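Local coordinates for nitrogenase molybdenum-iron protein alpha chain (Clostridium pasteurianum, PDB 4WES) that forms, with its beta-chain partner, the molybdenum-iron component of nitrogenase, which carries the metal clusters and catalyses the reduction of dinitrogen to ammonium with release of hydrogen, at residues A[125-130]-A[163-168]; A[238-243]-A[247-252]; A[147-152]-A[175-180]; A[121-126]-A[152-157]. All blocks are in the same frame, centred on the assembly; numbering follows the deposited sequence.

In the fold
Three of the four contacts belong to one Rossmann-like region, whose parallel sheet includes strands 69-74, 138-143 and 169-172. Contacts 1 and 4 share helices 120-134 and 154-165, have centres about 10 Å apart and touch through Ile127 and Val157. Contact 3 pairs short helix 146-149 and its end with the loop after strand 169-172, at the Fe(8)-S(7) cluster; its centre is about 15 Å from that of contact 4, which it meets through Val147 and Ile154. Its segments alternate along the chain with those of contacts 1 and 4. Contact 2 comes last in sequence, in the next parallel sheet, its centre about 22 to 28 Å from theirs. The first region thus joins a helix-packed outer part to a cluster-binding loop end.

Contact 1: residues A[125-130]-A[163-168]; sequences DAIHEA and KEIGIP
Glu164 meets the imidazole of His128 at the ring's edge, near its plane, with Glu164 OE1 3.2 Å from His128 CE1. The two side chains cross at about a right angle, and the carboxylate is turned 48° against the ring. Although Glu164 OE1 is also 3.5 Å from His128 NE2, the angle there is too poor for a hydrogen bond. The pair is therefore a polar C-H to oxygen approach at the outer margin of the contact; the nearby carboxylate would tend to favour a protonated imidazole.

Ile165, next in line, works with two branches. Its CG2 lies 3.7 Å from His128 CE1, approaching the ring obliquely, while CG1, in the staggered position between the backbone N and carbonyl carbon (chi1 69°), carries CD1 inward until it is 4.2 Å from Ile127 CG2. The two isoleucines cross almost perpendicularly, deeper than the histidine and nearer the sheet. This is the side-by-side packing of neighbouring helices in a Rossmann-like alpha/beta domain: helices 120-134 and 154-165 lie side by side over strand 138-143, where Ile127 and Ile165 both touch Ile139.

Gly166 then ends the helical run, with a positive phi of 86°, which suits glycine. Beyond it Ile167 packs on Ile139 and on Tyr131 of helix 120-134, and Pro168 is joined to Ile139 by backbone hydrogen bonding just ahead of strand 169-172. On another side of helix 120-134, Glu129 accepts backbone N-H groups from the N-terminal part of the beta chain.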
loop_
_atom_site.group_PDB
_atom_site.type_symbol
_atom_site.label_atom_id
_atom_site.label_comp_id
_atom_site.label_asym_id
_atom_site.label_seq_id
_atom_site.Cartn_x
_atom_site.Cartn_y
_atom_site.Cartn_z
ATOM N N ASP A 125 23.766 -34.830 -11.356
ATOM C CA ASP A 125 22.328 -34.919 -11.290
ATOM C C ASP A 125 21.634 -33.600 -11.554
ATOM O O ASP A 125 20.584 -33.560 -12.214
ATOM C CB ASP A 125 21.871 -35.516 -9.961
ATOM C CG ASP A 125 22.251 -36.978 -9.773
ATOM O OD1 ASP A 125 22.618 -37.664 -10.746
ATOM O OD2 ASP A 125 22.145 -37.449 -8.592
ATOM N N ALA A 126 22.252 -32.499 -11.108
ATOM C CA ALA A 126 21.706 -31.172 -11.375
ATOM C C ALA A 126 21.788 -30.803 -12.838
ATOM O O ALA A 126 20.877 -30.184 -13.394
ATOM C CB ALA A 126 22.411 -30.124 -10.525
ATOM N N ILE A 127 22.900 -31.153 -13.489
ATOM C CA ILE A 127 23.020 -30.920 -14.929
ATOM C C ILE A 127 21.907 -31.654 -15.689
ATOM O O ILE A 127 21.254 -31.098 -16.580
ATOM C CB ILE A 127 24.399 -31.329 -15.459
ATOM C CG1 ILE A 127 25.510 -30.432 -14.892
ATOM C CG2 ILE A 127 24.441 -31.322 -16.990
ATOM C CD1 ILE A 127 26.891 -31.037 -15.036
ATOM N N HIS A 128 21.695 -32.922 -15.347
ATOM C CA HIS A 128 20.633 -33.682 -16.005
ATOM C C HIS A 128 19.245 -33.122 -15.700
ATOM O O HIS A 128 18.426 -33.056 -16.615
ATOM C CB HIS A 128 20.698 -35.142 -15.628
ATOM C CG HIS A 128 21.809 -35.876 -16.318
ATOM N ND1 HIS A 128 21.621 -36.553 -17.499
ATOM C CD2 HIS A 128 23.127 -36.012 -16.009
ATOM C CE1 HIS A 128 22.772 -37.079 -17.875
ATOM N NE2 HIS A 128 23.705 -36.775 -16.988
ATOM N N GLU A 129 18.971 -32.688 -14.471
ATOM C CA GLU A 129 17.687 -32.038 -14.200
ATOM C C GLU A 129 17.524 -30.774 -15.003
ATOM O O GLU A 129 16.456 -30.541 -15.563
ATOM C CB GLU A 129 17.507 -31.784 -12.706
ATOM C CG GLU A 129 17.233 -33.036 -11.904
ATOM C CD GLU A 129 17.109 -32.864 -10.392
ATOM O OE1 GLU A 129 17.319 -31.768 -9.867
ATOM O OE2 GLU A 129 16.774 -33.886 -9.743
ATOM N N ALA A 130 18.577 -29.957 -15.084
ATOM C CA ALA A 130 18.477 -28.736 -15.877
ATOM C C ALA A 130 18.187 -29.039 -17.343
ATOM O O ALA A 130 17.377 -28.372 -17.982
ATOM C CB ALA A 130 19.748 -27.934 -15.766
ATOM N N LYS A 163 28.368 -35.401 -23.258
ATOM C CA LYS A 163 28.255 -36.544 -24.185
ATOM C C LYS A 163 26.923 -37.248 -24.021
ATOM O O LYS A 163 26.337 -37.711 -25.007
ATOM C CB LYS A 163 29.414 -37.491 -23.940
ATOM C CG LYS A 163 29.411 -38.608 -24.950
ATOM C CD LYS A 163 30.681 -39.446 -25.013
ATOM C CE LYS A 163 30.485 -40.631 -25.969
ATOM N NZ LYS A 163 31.697 -41.484 -26.063
ATOM N N GLU A 164 26.426 -37.360 -22.786
ATOM C CA GLU A 164 25.138 -38.009 -22.534
ATOM C C GLU A 164 23.938 -37.203 -23.046
ATOM O O GLU A 164 23.034 -37.760 -23.685
ATOM C CB GLU A 164 24.973 -38.311 -21.045
ATOM C CG GLU A 164 25.939 -39.347 -20.520
ATOM C CD GLU A 164 25.659 -39.747 -19.075
ATOM O OE1 GLU A 164 24.448 -39.704 -18.749
ATOM O OE2 GLU A 164 26.588 -40.107 -18.277
ATOM N N ILE A 165 23.922 -35.909 -22.799
ATOM C CA ILE A 165 22.729 -35.106 -23.076
ATOM C C ILE A 165 22.713 -34.486 -24.481
ATOM O O ILE A 165 21.662 -34.112 -25.005
ATOM C CB ILE A 165 22.492 -34.029 -22.009
ATOM C CG1 ILE A 165 23.556 -32.927 -22.048
ATOM C CG2 ILE A 165 22.354 -34.685 -20.647
ATOM C CD1 ILE A 165 23.351 -31.832 -21.010
ATOM N N GLY A 166 23.879 -34.377 -25.116
ATOM C CA GLY A 166 23.925 -33.952 -26.501
ATOM C C GLY A 166 23.943 -32.453 -26.730
ATOM O O GLY A 166 23.683 -32.026 -27.840
ATOM N N ILE A 167 24.250 -31.667 -25.688
ATOM C CA ILE A 167 24.447 -30.219 -25.818
ATOM C C ILE A 167 25.743 -29.873 -25.108
ATOM O O ILE A 167 26.256 -30.640 -24.285
ATOM C CB ILE A 167 23.261 -29.359 -25.255
ATOM C CG1 ILE A 167 23.090 -29.542 -23.751
ATOM C CG2 ILE A 167 21.996 -29.646 -26.053
ATOM C CD1 ILE A 167 22.211 -28.480 -23.136
ATOM N N PRO A 168 26.271 -28.676 -25.389
ATOM C CA PRO A 168 27.536 -28.300 -24.755
ATOM C C PRO A 168 27.363 -28.045 -23.253
ATOM O O PRO A 168 26.327 -27.490 -22.837
ATOM C CB PRO A 168 27.915 -27.017 -25.474
ATOM C CG PRO A 168 27.216 -27.084 -26.827
ATOM C CD PRO A 168 25.919 -27.742 -26.457
#

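Contact 2: residues A[238-243]-A[247-252]; sequences ATLTGD and EKVQNA
Lys248 and Asp243 are joined through a single water: it accepts from Lys248 NZ at 2.7 Å and donates to the backbone O of Asp243 at 2.8 Å. A turn in the middle of the lysine chain (chi3 70°) carries the ammonium across to this water. The carboxylate of Asp243 stays apart, with OD2 6.0 Å from Lys248 NZ. It is buried and held instead by Lys67, Trp223 and the backbone N of Lys92, so its charge would influence the lysine only at a distance.

Beyond the water bridge the contact is apolar and close to the backbone. The methyl of Ala238 points at the helix and reaches the carbonyl O of Lys248, CB to O 3.7 Å, at the level where the two chains come nearest.

The setting is the start of a beta-alpha-beta crossover in a Rossmann-like domain: strand 235-239, at the edge of its parallel sheet within this chain, leads through a short loop into helix 246-250 and then to strand 257-260, with strand 209-215 lying between the two strands. The chain turns a corner at Leu240, and the peptide between Leu240 and Thr241 is cis.

Leu240 sends one branch against the helix end. Its CD1 sits 4.2 Å from Ala252 CB and 4.4 Å from Val249 CG2, filling the angle between the last helical turn and the residues after it. At that end Asn251 ND2 donates to the carbonyl O of Glu247 at 3.0 Å, arriving from above the carbonyl plane, while Asn251 OD1 accepts from the backbone N of Lys203.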
loop_
_atom_site.group_PDB
_atom_site.type_symbol
_atom_site.label_atom_id
_atom_site.label_comp_id
_atom_site.label_asym_id
_atom_site.label_seq_id
_atom_site.Cartn_x
_atom_site.Cartn_y
_atom_site.Cartn_z
ATOM N N ALA A 238 27.111 -9.741 -33.040
ATOM C CA ALA A 238 27.021 -10.225 -31.677
ATOM C C ALA A 238 27.433 -9.124 -30.738
ATOM O O ALA A 238 28.306 -8.322 -31.053
ATOM C CB ALA A 238 27.943 -11.417 -31.459
ATOM N N THR A 239 26.826 -9.132 -29.561
ATOM C CA THR A 239 27.301 -8.372 -28.412
ATOM C C THR A 239 27.712 -9.407 -27.368
ATOM O O THR A 239 26.938 -10.301 -26.981
ATOM C CB THR A 239 26.243 -7.415 -27.890
ATOM O OG1 THR A 239 26.014 -6.450 -28.922
ATOM C CG2 THR A 239 26.693 -6.682 -26.629
ATOM N N LEU A 240 28.967 -9.318 -26.922
ATOM C CA LEU A 240 29.472 -10.200 -25.877
ATOM C C LEU A 240 29.438 -9.457 -24.560
ATOM O O LEU A 240 30.297 -8.598 -24.319
ATOM C CB LEU A 240 30.882 -10.706 -26.200
ATOM C CG LEU A 240 30.931 -12.008 -27.013
ATOM C CD1 LEU A 240 30.191 -11.931 -28.313
ATOM C CD2 LEU A 240 32.350 -12.483 -27.196
ATOM N N THR A 241 28.445 -9.723 -23.694
ATOM C CA THR A 241 27.437 -10.769 -23.772
ATOM C C THR A 241 26.000 -10.260 -23.510
ATOM O O THR A 241 25.098 -11.055 -23.325
ATOM C CB THR A 241 27.751 -11.916 -22.796
ATOM O OG1 THR A 241 27.904 -11.344 -21.493
ATOM C CG2 THR A 241 29.001 -12.665 -23.186
ATOM N N GLY A 242 25.805 -8.924 -23.517
ATOM C CA GLY A 242 24.498 -8.385 -23.193
ATOM C C GLY A 242 23.406 -8.805 -24.177
ATOM O O GLY A 242 23.555 -8.659 -25.395
ATOM N N ASP A 243 22.332 -9.367 -23.608
ATOM C CA ASP A 243 21.223 -9.918 -24.360
ATOM C C ASP A 243 21.640 -10.989 -25.366
ATOM O O ASP A 243 20.887 -11.243 -26.312
ATOM C CB ASP A 243 20.398 -8.808 -25.052
ATOM C CG ASP A 243 19.044 -9.301 -25.537
ATOM O OD1 ASP A 243 18.398 -10.119 -24.853
ATOM O OD2 ASP A 243 18.620 -8.884 -26.658
ATOM N N GLU A 247 24.105 -19.036 -29.537
ATOM C CA GLU A 247 24.446 -19.152 -30.948
ATOM C C GLU A 247 25.142 -17.900 -31.462
ATOM O O GLU A 247 26.058 -17.992 -32.294
ATOM C CB GLU A 247 23.188 -19.469 -31.733
ATOM C CG GLU A 247 23.403 -19.585 -33.236
ATOM C CD GLU A 247 22.116 -19.954 -33.911
ATOM O OE1 GLU A 247 21.583 -19.094 -34.640
ATOM O OE2 GLU A 247 21.648 -21.094 -33.705
ATOM N N LYS A 248 24.738 -16.724 -31.000
ATOM C CA LYS A 248 25.430 -15.516 -31.448
ATOM C C LYS A 248 26.871 -15.512 -30.974
ATOM O O LYS A 248 27.780 -15.075 -31.702
ATOM C CB LYS A 248 24.686 -14.234 -31.052
ATOM C CG LYS A 248 23.502 -14.044 -31.988
ATOM C CD LYS A 248 22.428 -13.086 -31.612
ATOM C CE LYS A 248 22.887 -11.689 -31.687
ATOM N NZ LYS A 248 21.793 -10.655 -31.434
ATOM N N VAL A 249 27.129 -15.953 -29.735
ATOM C CA VAL A 249 28.501 -16.042 -29.302
ATOM C C VAL A 249 29.280 -17.061 -30.150
ATOM O O VAL A 249 30.434 -16.822 -30.533
ATOM C CB VAL A 249 28.590 -16.345 -27.796
ATOM C CG1 VAL A 249 30.024 -16.348 -27.326
ATOM C CG2 VAL A 249 27.775 -15.332 -26.972
ATOM N N GLN A 250 28.650 -18.189 -30.464
ATOM C CA GLN A 250 29.289 -19.175 -31.356
ATOM C C GLN A 250 29.678 -18.627 -32.710
ATOM O O GLN A 250 30.622 -19.112 -33.324
ATOM C CB GLN A 250 28.368 -20.367 -31.589
ATOM C CG GLN A 250 28.188 -21.282 -30.396
ATOM C CD GLN A 250 27.380 -22.490 -30.794
ATOM O OE1 GLN A 250 26.254 -22.330 -31.289
ATOM N NE2 GLN A 250 27.936 -23.669 -30.597
ATOM N N ASN A 251 28.949 -17.620 -33.172
ATOM C CA ASN A 251 29.214 -16.982 -34.445
ATOM C C ASN A 251 29.900 -15.619 -34.327
ATOM O O ASN A 251 29.901 -14.841 -35.281
ATOM C CB ASN A 251 27.931 -16.878 -35.244
ATOM C CG ASN A 251 27.466 -18.215 -35.746
ATOM O OD1 ASN A 251 28.060 -18.773 -36.661
ATOM N ND2 ASN A 251 26.446 -18.762 -35.129
ATOM N N ALA A 252 30.588 -15.369 -33.212
ATOM C CA ALA A 252 31.246 -14.091 -33.052
ATOM C C ALA A 252 32.336 -13.871 -34.133
ATOM O O ALA A 252 32.677 -12.737 -34.437
ATOM C CB ALA A 252 31.854 -13.930 -31.671
HETATM O O HOH W 1 20.819 -11.645 -29.062
#

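Contact 3: residues A[147-152]-A[175-180]; sequences VGLIGD and EGYKGV. With CLF (Fe(8)-S(7) cluster), chain H.
Leu149 and Tyr177 reach for each other from opposite directions. The leucine CD1 comes 4.2 Å from Tyr177 CE2, oblique to the ring, and the phenol ends beside the leucine branch point. A water sits at the phenol's outer end, in the ring plane: it is 2.7 Å from Tyr177 OH and accepts from Leu149 N at 2.8 Å, so an N-H of the short helix is tied indirectly to the loop.

Glu175 comes in across Val147, nearly perpendicular to it. The bend in its chain (chi2 85°) folds the carboxylate over Gly148, placing OE1 3.2 Å from Gly148 N and 4.0 Å from Val147 CB. Gly148, with no side chain, lets that oxygen come close to the backbone. The other oxygen, Glu175 OE2, takes a salt bridge from Lys178 NZ at 2.8 Å, met from 54° above the carboxylate plane, which steadies the glutamate across its own type I turn.

Inside that turn the backbone of Gly176 lies close against the Fe(8)-S(7) cluster, its N 3.6 Å from S3A. Tyr177 also lies near the cluster ligand Cys145. The two segments follow neighbouring parallel strands, 138-143 and 169-172: helix 146-149, closed by a Schellman motif at Gly151, and the loop before helix 182-196, with the beta chain packing on Leu149 and Tyr177.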
loop_
_atom_site.group_PDB
_atom_site.type_symbol
_atom_site.label_atom_id
_atom_site.label_comp_id
_atom_site.label_asym_id
_atom_site.label_seq_id
_atom_site.Cartn_x
_atom_site.Cartn_y
_atom_site.Cartn_z
ATOM N N VAL A 147 35.071 -25.869 -4.187
ATOM C CA VAL A 147 35.002 -26.905 -5.216
ATOM C C VAL A 147 36.339 -27.624 -5.472
ATOM O O VAL A 147 36.424 -28.851 -5.419
ATOM C CB VAL A 147 34.452 -26.298 -6.521
ATOM C CG1 VAL A 147 34.632 -27.252 -7.697
ATOM C CG2 VAL A 147 33.012 -25.933 -6.337
ATOM N N GLY A 148 37.383 -26.881 -5.787
ATOM C CA GLY A 148 38.688 -27.525 -5.997
ATOM C C GLY A 148 39.194 -28.196 -4.727
ATOM O O GLY A 148 39.728 -29.333 -4.776
ATOM N N LEU A 149 38.989 -27.526 -3.586
ATOM C CA LEU A 149 39.510 -28.026 -2.299
ATOM C C LEU A 149 38.902 -29.363 -1.886
ATOM O O LEU A 149 39.592 -30.200 -1.289
ATOM C CB LEU A 149 39.310 -27.001 -1.191
ATOM C CG LEU A 149 40.209 -25.783 -1.373
ATOM C CD1 LEU A 149 39.642 -24.612 -0.606
ATOM C CD2 LEU A 149 41.629 -26.089 -0.891
ATOM N N ILE A 150 37.649 -29.600 -2.240
ATOM C CA ILE A 150 36.980 -30.856 -1.887
ATOM C C ILE A 150 37.218 -31.941 -2.927
ATOM O O ILE A 150 36.781 -33.080 -2.744
ATOM C CB ILE A 150 35.479 -30.682 -1.603
ATOM C CG1 ILE A 150 34.708 -30.361 -2.881
ATOM C CG2 ILE A 150 35.261 -29.696 -0.457
ATOM C CD1 ILE A 150 33.229 -30.293 -2.676
ATOM N N GLY A 151 37.927 -31.605 -3.993
ATOM C CA GLY A 151 38.333 -32.600 -4.957
ATOM C C GLY A 151 37.451 -32.780 -6.152
ATOM O O GLY A 151 37.661 -33.725 -6.887
ATOM N N ASP A 152 36.462 -31.911 -6.337
ATOM C CA ASP A 152 35.515 -32.062 -7.424
ATOM C C ASP A 152 36.146 -31.625 -8.746
ATOM O O ASP A 152 36.560 -30.508 -8.896
ATOM C CB ASP A 152 34.268 -31.207 -7.181
ATOM C CG ASP A 152 33.278 -31.797 -6.181
ATOM O OD1 ASP A 152 33.577 -32.805 -5.493
ATOM O OD2 ASP A 152 32.173 -31.219 -6.074
ATOM N N GLU A 175 36.778 -20.443 -8.800
ATOM C CA GLU A 175 36.756 -20.383 -7.345
ATOM C C GLU A 175 37.100 -18.985 -6.848
ATOM O O GLU A 175 38.025 -18.356 -7.337
ATOM C CB GLU A 175 37.713 -21.390 -6.721
ATOM C CG GLU A 175 37.370 -22.848 -6.885
ATOM C CD GLU A 175 37.825 -23.523 -8.173
ATOM O OE1 GLU A 175 37.819 -24.773 -8.151
ATOM O OE2 GLU A 175 38.176 -22.851 -9.165
ATOM N N GLY A 176 36.371 -18.517 -5.825
ATOM C CA GLY A 176 36.437 -17.101 -5.486
ATOM C C GLY A 176 37.744 -16.560 -5.067
ATOM O O GLY A 176 38.028 -15.390 -5.312
ATOM N N TYR A 177 38.579 -17.390 -4.455
ATOM C CA TYR A 177 39.882 -16.928 -3.961
ATOM C C TYR A 177 40.957 -16.801 -5.033
ATOM O O TYR A 177 42.039 -16.285 -4.752
ATOM C CB TYR A 177 40.402 -17.852 -2.877
ATOM C CG TYR A 177 40.487 -19.304 -3.343
ATOM C CD1 TYR A 177 41.527 -19.738 -4.131
ATOM C CD2 TYR A 177 39.504 -20.210 -3.008
ATOM C CE1 TYR A 177 41.612 -21.039 -4.569
ATOM C CE2 TYR A 177 39.558 -21.515 -3.440
ATOM C CZ TYR A 177 40.617 -21.932 -4.229
ATOM O OH TYR A 177 40.644 -23.238 -4.646
ATOM N N LYS A 178 40.640 -17.224 -6.268
ATOM C CA LYS A 178 41.602 -17.120 -7.349
ATOM C C LYS A 178 41.825 -15.673 -7.767
ATOM O O LYS A 178 40.917 -14.845 -7.739
ATOM C CB LYS A 178 41.179 -17.976 -8.510
ATOM C CG LYS A 178 41.278 -19.441 -8.127
ATOM C CD LYS A 178 40.967 -20.379 -9.253
ATOM C CE LYS A 178 41.304 -21.812 -8.870
ATOM N NZ LYS A 178 40.853 -22.736 -9.933
ATOM N N GLY A 179 43.057 -15.356 -8.139
ATOM C CA GLY A 179 43.409 -13.993 -8.373
ATOM C C GLY A 179 43.175 -13.140 -7.131
ATOM O O GLY A 179 43.364 -13.595 -5.998
ATOM N N VAL A 180 42.800 -11.894 -7.359
ATOM C CA VAL A 180 42.723 -10.873 -6.313
ATOM C C VAL A 180 41.419 -10.078 -6.326
ATOM O O VAL A 180 41.278 -9.164 -5.527
ATOM C CB VAL A 180 43.919 -9.896 -6.383
ATOM C CG1 VAL A 180 45.219 -10.651 -6.166
ATOM C CG2 VAL A 180 43.990 -9.155 -7.691
HETATM FE FE1 CLF H . 33.626 -17.732 -2.619
HETATM FE FE2 CLF H . 32.176 -15.917 -1.700
HETATM FE FE3 CLF H . 32.903 -15.681 -4.356
HETATM FE FE4 CLF H . 31.157 -17.563 -3.482
HETATM S S1 CLF H . 31.734 -18.322 -1.293
HETATM S S2A CLF H . 34.284 -15.496 -2.501
HETATM S S4A CLF H . 30.831 -15.309 -3.473
HETATM S S3A CLF H . 32.981 -17.961 -4.849
HETATM FE FE5 CLF H . 28.292 -18.359 -1.734
HETATM FE FE6 CLF H . 29.754 -20.034 1.118
HETATM FE FE7 CLF H . 27.998 -17.924 0.955
HETATM FE FE8 CLF H . 30.464 -17.092 0.277
HETATM S S2B CLF H . 27.886 -19.906 -0.206
HETATM S S3B CLF H . 29.903 -18.033 2.269
HETATM S S4B CLF H . 28.480 -16.344 -0.658
HETATM O O HOH W 2 38.458 -24.828 -4.173
#

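Contact 4: residues A[121-126]-A[152-157]; sequences NKLKDA and DDILAV
Leu123 has CG trans to its backbone N (chi1 177°), which extends the side chain from helix 120-134 toward helix 154-165; Val157 answers with CG1 in the same trans position (chi1 175°). The two meet obliquely, Leu123 CD2 lying 3.9 Å from Val157 CG1. That valine methyl also rests 3.9 Å from the backbone N of Lys124, so it settles against the main chain of the facing helix as well as its side chain.

The same leucine branch closes on the first turn of helix 154-165, where Leu123 CD2 is 3.6 Å from Ile154 CG2. One methyl thus serves two partners three residues apart, wedged between Ile154 and Val157. Leu123 and Ile154 both also touch His74 and Val141 of the parallel sheet, on which the two helices lie side by side in the Rossmann-like region.

Two polar groups near the interface find partners in their own segment. Asp153 is the N-cap of helix 154-165: Ala156 N donates to its OD1 at 3.1 Å, reaching it from above the carboxylate plane. Lys124 leads its NZ away from the interface to Asp125 OD1, a salt bridge of 2.8 Å met on the syn side but 31° out of the carboxylate plane. The buried Asp152 is satisfied by His74 and the backbone N of Gly119. No hydrogen bond or salt bridge crosses between the segments, so here the helices meet chiefly through branched aliphatic groups.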
loop_
_atom_site.group_PDB
_atom_site.type_symbol
_atom_site.label_atom_id
_atom_site.label_comp_id
_atom_site.label_asym_id
_atom_site.label_seq_id
_atom_site.Cartn_x
_atom_site.Cartn_y
_atom_site.Cartn_z
ATOM N N ASN A 121 28.500 -36.038 -7.738
ATOM C CA ASN A 121 27.247 -36.722 -8.110
ATOM C C ASN A 121 26.071 -35.777 -8.085
ATOM O O ASN A 121 25.222 -35.848 -8.966
ATOM C CB ASN A 121 26.978 -37.906 -7.195
ATOM C CG ASN A 121 27.872 -39.059 -7.509
ATOM O OD1 ASN A 121 28.239 -39.823 -6.623
ATOM N ND2 ASN A 121 28.241 -39.185 -8.785
ATOM N N LYS A 122 26.039 -34.829 -7.147
ATOM C CA LYS A 122 24.965 -33.874 -7.138
ATOM C C LYS A 122 25.050 -32.959 -8.353
ATOM O O LYS A 122 24.047 -32.589 -8.952
ATOM C CB LYS A 122 24.967 -33.058 -5.844
ATOM C CG LYS A 122 23.706 -32.225 -5.639
ATOM C CD LYS A 122 23.639 -31.579 -4.273
ATOM C CE LYS A 122 22.259 -31.045 -3.968
ATOM N NZ LYS A 122 22.275 -30.290 -2.682
ATOM N N LEU A 123 26.278 -32.580 -8.718
ATOM C CA LEU A 123 26.469 -31.753 -9.892
ATOM C C LEU A 123 25.974 -32.477 -11.155
ATOM O O LEU A 123 25.257 -31.900 -11.968
ATOM C CB LEU A 123 27.926 -31.344 -10.063
ATOM C CG LEU A 123 28.261 -30.545 -11.288
ATOM C CD1 LEU A 123 27.445 -29.266 -11.367
ATOM C CD2 LEU A 123 29.744 -30.272 -11.322
ATOM N N LYS A 124 26.386 -33.733 -11.337
ATOM C CA LYS A 124 25.888 -34.512 -12.482
ATOM C C LYS A 124 24.370 -34.518 -12.494
ATOM O O LYS A 124 23.737 -34.273 -13.530
ATOM C CB LYS A 124 26.399 -35.962 -12.363
ATOM C CG LYS A 124 25.695 -36.939 -13.290
ATOM C CD LYS A 124 26.266 -38.339 -13.206
ATOM C CE LYS A 124 26.127 -38.968 -11.857
ATOM N NZ LYS A 124 24.733 -39.390 -11.524
ATOM N N ASP A 125 23.766 -34.830 -11.356
ATOM C CA ASP A 125 22.328 -34.919 -11.290
ATOM C C ASP A 125 21.634 -33.600 -11.554
ATOM O O ASP A 125 20.584 -33.560 -12.214
ATOM C CB ASP A 125 21.871 -35.516 -9.961
ATOM C CG ASP A 125 22.251 -36.978 -9.773
ATOM O OD1 ASP A 125 22.618 -37.664 -10.746
ATOM O OD2 ASP A 125 22.145 -37.449 -8.592
ATOM N N ALA A 126 22.252 -32.499 -11.108
ATOM C CA ALA A 126 21.706 -31.172 -11.375
ATOM C C ALA A 126 21.788 -30.803 -12.838
ATOM O O ALA A 126 20.877 -30.184 -13.394
ATOM C CB ALA A 126 22.411 -30.124 -10.525
ATOM N N ASP A 152 36.462 -31.911 -6.337
ATOM C CA ASP A 152 35.515 -32.062 -7.424
ATOM C C ASP A 152 36.146 -31.625 -8.746
ATOM O O ASP A 152 36.560 -30.508 -8.896
ATOM C CB ASP A 152 34.268 -31.207 -7.181
ATOM C CG ASP A 152 33.278 -31.797 -6.181
ATOM O OD1 ASP A 152 33.577 -32.805 -5.493
ATOM O OD2 ASP A 152 32.173 -31.219 -6.074
ATOM N N ASP A 153 36.139 -32.510 -9.739
ATOM C CA ASP A 153 36.637 -32.232 -11.086
ATOM C C ASP A 153 35.446 -31.882 -11.977
ATOM O O ASP A 153 34.837 -32.754 -12.644
ATOM C CB ASP A 153 37.442 -33.395 -11.630
ATOM C CG ASP A 153 38.031 -33.118 -13.013
ATOM O OD1 ASP A 153 37.660 -32.119 -13.636
ATOM O OD2 ASP A 153 38.890 -33.902 -13.482
ATOM N N ILE A 154 35.111 -30.607 -12.013
ATOM C CA ILE A 154 33.929 -30.188 -12.744
ATOM C C ILE A 154 34.129 -30.281 -14.247
ATOM O O ILE A 154 33.168 -30.436 -15.011
ATOM C CB ILE A 154 33.426 -28.789 -12.330
ATOM C CG1 ILE A 154 34.447 -27.685 -12.651
ATOM C CG2 ILE A 154 33.036 -28.794 -10.865
ATOM C CD1 ILE A 154 33.887 -26.263 -12.562
ATOM N N LEU A 155 35.374 -30.186 -14.701
ATOM C CA LEU A 155 35.649 -30.337 -16.132
ATOM C C LEU A 155 35.219 -31.744 -16.590
ATOM O O LEU A 155 34.568 -31.901 -17.640
ATOM C CB LEU A 155 37.144 -30.117 -16.433
ATOM C CG LEU A 155 37.622 -30.030 -17.863
ATOM C CD1 LEU A 155 37.233 -28.744 -18.523
ATOM C CD2 LEU A 155 39.135 -30.158 -17.941
ATOM N N ALA A 156 35.610 -32.755 -15.835
ATOM C CA ALA A 156 35.272 -34.128 -16.168
ATOM C C ALA A 156 33.773 -34.405 -16.053
ATOM O O ALA A 156 33.183 -35.075 -16.917
ATOM C CB ALA A 156 36.083 -35.066 -15.308
ATOM N N VAL A 157 33.135 -33.877 -15.002
ATOM C CA VAL A 157 31.698 -34.018 -14.869
ATOM C C VAL A 157 30.971 -33.430 -16.069
ATOM O O VAL A 157 30.053 -34.032 -16.638
ATOM C CB VAL A 157 31.158 -33.408 -13.561
ATOM C CG1 VAL A 157 29.652 -33.477 -13.511
ATOM C CG2 VAL A 157 31.758 -34.115 -12.373
#